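Local coordinates for protein putative esterase (Bacteroides intestinalis DSM 17393, PDB 5VOL) that probably hydrolyses ferulic acid esters on arabinoxylan as a carbohydrate esterase family 1 enzyme, and binds calcium, at residues 246-251 with 258-263. Residues are numbered along the deposited sequence; the frame is centred on the assembly and turned at random.
Sequences RVRDGG and HSALYQ. With CA (calcium ion), chain Q.
R248 reaches out of the loop that follows strand 244-246 and sets its guanidinium against helix 254-271, which carries S259, A260 and Q263. The tight part is at the guanidinium tip: NH1 of R248 gives a hydrogen bond to OG of S259 at 3.0 Å, moderately bent with an N-H...O angle of 152°, OG lying slightly out of the guanidinium plane. NH2 of R248 comes within 3.7 Å of both CA and CB of A260, and takes a salt bridge to D218 and a bond to the Y256 carbonyl; OG of S259 is also bonded to the E255 carbonyl. This is the edge strand of this chain's alpha/beta-hydrolase sheet, and the loop carries H252, probably the histidine of a S139-H252-D223 triad. An alanine in place of R248 would probably leave D218 without its charged mate and open a gap beside S259. Looser is the side at Q263, whose amide stands nearly perpendicular to the guanidinium: OE1 of Q263 lies over one face, 3.8 Å from NE of R248, without a hydrogen bond between them, while NE2 bonds to Y160 OH. D249, not touching 258-263, has CG anti to the backbone N (chi1 -170°), and its OD1 binds calcium at 2.3 Å with D221, D222 and Q244 of a second subunit.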
loop_
_atom_site.group_PDB
_atom_site.type_symbol
_atom_site.label_atom_id
_atom_site.label_comp_id
_atom_site.label_asym_id
_atom_site.label_seq_id
_atom_site.Cartn_x
_atom_site.Cartn_y
_atom_site.Cartn_z
ATOM N N ARG C 246 3.661 -1.302 -13.992
ATOM C CA ARG C 246 3.710 -0.401 -12.843
ATOM C C ARG C 246 4.974 0.424 -12.870
ATOM O O ARG C 246 6.051 -0.107 -13.073
ATOM C CB ARG C 246 3.648 -1.164 -11.511
ATOM C CG ARG C 246 2.489 -2.174 -11.415
ATOM C CD ARG C 246 1.115 -1.522 -11.181
ATOM N NE ARG C 246 0.116 -2.583 -11.098
ATOM C CZ ARG C 246 -0.570 -3.046 -12.139
ATOM N NH1 ARG C 246 -0.407 -2.504 -13.340
ATOM N NH2 ARG C 246 -1.431 -4.048 -11.978
ATOM N N VAL C 247 4.834 1.720 -12.631
ATOM C CA VAL C 247 5.990 2.569 -12.414
ATOM C C VAL C 247 5.813 3.085 -10.997
ATOM O O VAL C 247 4.914 3.879 -10.738
ATOM C CB VAL C 247 6.067 3.721 -13.423
ATOM C CG1 VAL C 247 7.247 4.655 -13.094
ATOM C CG2 VAL C 247 6.147 3.175 -14.864
ATOM N N ARG C 248 6.622 2.567 -10.077
ATOM C CA ARG C 248 6.570 2.992 -8.687
ATOM C C ARG C 248 7.705 3.965 -8.392
ATOM O O ARG C 248 8.590 4.151 -9.229
ATOM C CB ARG C 248 6.639 1.782 -7.766
ATOM C CG ARG C 248 5.532 0.768 -8.068
ATOM C CD ARG C 248 5.585 -0.418 -7.120
ATOM N NE ARG C 248 6.667 -1.354 -7.418
ATOM C CZ ARG C 248 7.695 -1.609 -6.617
ATOM N NH1 ARG C 248 7.831 -0.973 -5.464
ATOM N NH2 ARG C 248 8.602 -2.511 -6.972
ATOM N N ASP C 249 7.677 4.593 -7.219
ATOM C CA ASP C 249 8.791 5.447 -6.811
ATOM C C ASP C 249 10.090 4.629 -6.682
ATOM O O ASP C 249 10.112 3.572 -6.058
ATOM C CB ASP C 249 8.481 6.146 -5.486
ATOM C CG ASP C 249 9.501 7.237 -5.140
ATOM O OD1 ASP C 249 10.045 7.884 -6.064
ATOM O OD2 ASP C 249 9.749 7.457 -3.942
ATOM N N GLY C 250 11.172 5.133 -7.262
ATOM C CA GLY C 250 12.475 4.558 -7.000
ATOM C C GLY C 250 13.363 4.350 -8.209
ATOM O O GLY C 250 12.988 4.627 -9.342
ATOM N N GLY C 251 14.556 3.828 -7.955
ATOM C CA GLY C 251 15.508 3.588 -9.020
ATOM C C GLY C 251 15.988 2.154 -9.100
ATOM O O GLY C 251 15.285 1.215 -8.723
ATOM N N HIS C 258 13.329 -5.828 -3.621
ATOM C CA HIS C 258 12.708 -6.490 -2.473
ATOM C C HIS C 258 11.187 -6.208 -2.395
ATOM O O HIS C 258 10.373 -7.121 -2.219
ATOM C CB HIS C 258 13.392 -6.056 -1.172
ATOM C CG HIS C 258 12.556 -6.281 0.049
ATOM N ND1 HIS C 258 11.790 -5.286 0.629
ATOM C CD2 HIS C 258 12.364 -7.384 0.809
ATOM C CE1 HIS C 258 11.151 -5.773 1.672
ATOM N NE2 HIS C 258 11.487 -7.045 1.810
ATOM N N SER C 259 10.800 -4.944 -2.523
ATOM C CA SER C 259 9.387 -4.599 -2.469
ATOM C C SER C 259 8.631 -5.212 -3.664
ATOM O O SER C 259 7.457 -5.550 -3.549
ATOM C CB SER C 259 9.204 -3.076 -2.411
ATOM O OG SER C 259 9.681 -2.456 -3.588
ATOM N N ALA C 260 9.320 -5.399 -4.794
ATOM C CA ALA C 260 8.711 -6.032 -5.960
ATOM C C ALA C 260 8.248 -7.458 -5.659
ATOM O O ALA C 260 7.252 -7.932 -6.212
ATOM C CB ALA C 260 9.709 -6.031 -7.161
ATOM N N LEU C 261 8.962 -8.149 -4.780
ATOM C CA LEU C 261 8.570 -9.505 -4.389
ATOM C C LEU C 261 7.160 -9.588 -3.852
ATOM O O LEU C 261 6.479 -10.590 -4.050
ATOM C CB LEU C 261 9.519 -10.056 -3.329
ATOM C CG LEU C 261 10.832 -10.631 -3.831
ATOM C CD1 LEU C 261 11.626 -11.121 -2.633
ATOM C CD2 LEU C 261 10.556 -11.788 -4.802
ATOM N N TYR C 262 6.731 -8.542 -3.147
ATOM C CA TYR C 262 5.407 -8.520 -2.551
ATOM C C TYR C 262 4.309 -8.424 -3.605
ATOM O O TYR C 262 3.150 -8.736 -3.333
ATOM C CB TYR C 262 5.299 -7.365 -1.537
ATOM C CG TYR C 262 5.907 -7.708 -0.190
ATOM C CD1 TYR C 262 5.147 -8.346 0.779
ATOM C CD2 TYR C 262 7.244 -7.419 0.105
ATOM C CE1 TYR C 262 5.676 -8.673 2.006
ATOM C CE2 TYR C 262 7.795 -7.751 1.342
ATOM C CZ TYR C 262 6.991 -8.377 2.287
ATOM O OH TYR C 262 7.481 -8.720 3.520
ATOM N N GLN C 263 4.663 -8.018 -4.817
ATOM C CA GLN C 263 3.715 -8.085 -5.932
ATOM C C GLN C 263 3.934 -9.346 -6.774
ATOM O O GLN C 263 2.975 -9.979 -7.258
ATOM C CB GLN C 263 3.835 -6.834 -6.800
ATOM C CG GLN C 263 3.247 -5.612 -6.114
ATOM C CD GLN C 263 3.929 -4.309 -6.497
ATOM O OE1 GLN C 263 3.838 -3.323 -5.758
ATOM N NE2 GLN C 263 4.605 -4.286 -7.657
HETATM CA CA CA Q . 10.705 9.235 -7.852
HETATM O O HOH W 1 12.183 10.187 -6.014
HETATM O O HOH W 2 11.327 11.297 -9.363
#